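Long-range contact in geranyltranstransferase (Marinomonas sp. MED121, PDB 4F62), which probably catalyses the head-to-tail condensation of isopentenyl diphosphate with allylic diphosphates to make polyprenyl diphosphates such as farnesyl diphosphate: residues A[206-210]-A[272-276]. Residues are numbered along the deposited sequence; the frame is centred on the assembly and turned at random.
Sequences KLDAY and QISEF
Lys206 and Glu275 approach each other from opposite directions and form a salt bridge, Lys206 NZ lying 2.7 Å from Glu275 OE2 and meeting it nearly along the C-O direction. Glu275 is exposed and poorly ordered, so this ion pair is probably mobile. Lys206 CD lies at the edge of the Phe276 ring, 3.9 Å from Phe276 CE1, and a last bend (chi4 -57°) turns the ammonium group to the carboxylate. Gln272 crosses the root of the lysine, Gln272 OE1 being 3.5 Å from Lys206 CA. Bent at chi2 (-65°), its chain sets the amide carbon Gln272 CD 3.5 Å from Ala209 CB. Deeper in, Ile273 CD1 comes obliquely to the Tyr210 ring, 3.8 Å from Tyr210 CE2, while Ile273 CG2 reaches loosely towards Leu207 CD2. Helix 281-291 backs this apolar layer: Leu283 touches both Leu207 and Ile273, and its carbonyl oxygen receives a hydrogen bond from Tyr210 OH. Leu59 of helix 48-60 touches Leu207 and Phe276. With an outer ion pair and the Gln272 chain lying over buried Tyr210, Leu207 and Ile273, the contact joins helix 201-226 to residues 272-276, a worked example of packing in the all-helical isoprenoid synthase fold.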
loop_
_atom_site.group_PDB
_atom_site.type_symbol
_atom_site.label_atom_id
_atom_site.label_comp_id
_atom_site.label_asym_id
_atom_site.label_seq_id
_atom_site.Cartn_x
_atom_site.Cartn_y
_atom_site.Cartn_z
ATOM N N LYS A 206 13.740 19.925 13.728
ATOM C CA LYS A 206 15.039 20.149 13.095
ATOM C C LYS A 206 15.255 19.168 11.951
ATOM O O LYS A 206 15.758 19.543 10.891
ATOM C CB LYS A 206 16.168 20.021 14.121
ATOM C CG LYS A 206 16.178 21.098 15.194
ATOM C CD LYS A 206 17.079 20.682 16.352
ATOM C CE LYS A 206 16.967 21.639 17.528
ATOM N NZ LYS A 206 17.297 23.031 17.116
ATOM N N LEU A 207 14.871 17.910 12.162
ATOM C CA LEU A 207 15.019 16.894 11.119
ATOM C C LEU A 207 14.121 17.178 9.921
ATOM O O LEU A 207 14.541 16.991 8.773
ATOM C CB LEU A 207 14.796 15.483 11.678
ATOM C CG LEU A 207 15.901 15.050 12.638
ATOM C CD1 LEU A 207 15.530 13.754 13.383
ATOM C CD2 LEU A 207 17.208 14.885 11.879
ATOM N N ASP A 208 12.904 17.655 10.188
ATOM C CA ASP A 208 11.998 18.123 9.134
ATOM C C ASP A 208 12.682 19.119 8.234
ATOM O O ASP A 208 12.680 18.975 7.011
ATOM C CB ASP A 208 10.784 18.841 9.732
ATOM C CG ASP A 208 9.636 17.910 10.031
ATOM O OD1 ASP A 208 9.728 16.718 9.684
ATOM O OD2 ASP A 208 8.629 18.379 10.601
ATOM N N ALA A 209 13.235 20.157 8.857
ATOM C CA ALA A 209 13.867 21.239 8.127
ATOM C C ALA A 209 15.111 20.727 7.410
ATOM O O ALA A 209 15.394 21.130 6.277
ATOM C CB ALA A 209 14.218 22.380 9.078
ATOM N N TYR A 210 15.851 19.829 8.062
ATOM C CA TYR A 210 17.020 19.229 7.421
ATOM C C TYR A 210 16.583 18.546 6.129
ATOM O O TYR A 210 17.153 18.778 5.055
ATOM C CB TYR A 210 17.707 18.235 8.361
ATOM C CG TYR A 210 18.691 17.300 7.684
ATOM C CD1 TYR A 210 18.270 16.089 7.144
ATOM C CD2 TYR A 210 20.042 17.622 7.594
ATOM C CE1 TYR A 210 19.164 15.224 6.532
ATOM C CE2 TYR A 210 20.943 16.763 6.976
ATOM C CZ TYR A 210 20.489 15.560 6.449
ATOM O OH TYR A 210 21.357 14.691 5.826
ATOM N N GLN A 272 20.707 22.906 10.922
ATOM C CA GLN A 272 19.652 22.262 11.698
ATOM C C GLN A 272 20.176 21.162 12.621
ATOM O O GLN A 272 19.554 20.849 13.639
ATOM C CB GLN A 272 18.579 21.685 10.760
ATOM C CG GLN A 272 17.759 22.747 10.035
ATOM C CD GLN A 272 16.931 23.570 11.006
ATOM O OE1 GLN A 272 16.630 23.120 12.114
ATOM N NE2 GLN A 272 16.561 24.780 10.601
ATOM N N ILE A 273 21.310 20.564 12.267
ATOM C CA ILE A 273 21.820 19.420 13.027
ATOM C C ILE A 273 23.193 19.675 13.640
ATOM O O ILE A 273 23.827 18.754 14.156
ATOM C CB ILE A 273 21.882 18.140 12.158
ATOM C CG1 ILE A 273 22.868 18.329 11.006
ATOM C CG2 ILE A 273 20.501 17.775 11.625
ATOM C CD1 ILE A 273 22.979 17.122 10.110
ATOM N N SER A 274 23.638 20.924 13.587
ATOM C CA SER A 274 24.950 21.292 14.115
ATOM C C SER A 274 25.061 21.015 15.615
ATOM O O SER A 274 26.094 20.539 16.086
ATOM C CB SER A 274 25.276 22.763 13.808
ATOM O OG SER A 274 24.391 23.655 14.471
ATOM N N GLU A 275 23.991 21.293 16.354
ATOM C CA GLU A 275 23.995 21.181 17.816
ATOM C C GLU A 275 23.923 19.746 18.359
ATOM O O GLU A 275 23.659 19.548 19.545
ATOM C CB GLU A 275 22.855 22.018 18.419
ATOM C CG GLU A 275 21.447 21.543 18.050
ATOM C CD GLU A 275 21.020 21.970 16.648
ATOM O OE1 GLU A 275 21.825 21.848 15.698
ATOM O OE2 GLU A 275 19.874 22.441 16.493
ATOM N N PHE A 276 24.157 18.751 17.506
ATOM C CA PHE A 276 24.089 17.355 17.940
ATOM C C PHE A 276 25.466 16.724 18.144
ATOM O O PHE A 276 25.597 15.707 18.820
ATOM C CB PHE A 276 23.296 16.525 16.937
ATOM C CG PHE A 276 21.810 16.746 16.994
ATOM C CD1 PHE A 276 21.216 17.774 16.279
ATOM C CD2 PHE A 276 21.001 15.904 17.748
ATOM C CE1 PHE A 276 19.848 17.972 16.320
ATOM C CE2 PHE A 276 19.628 16.092 17.796
ATOM C CZ PHE A 276 19.050 17.130 17.080
#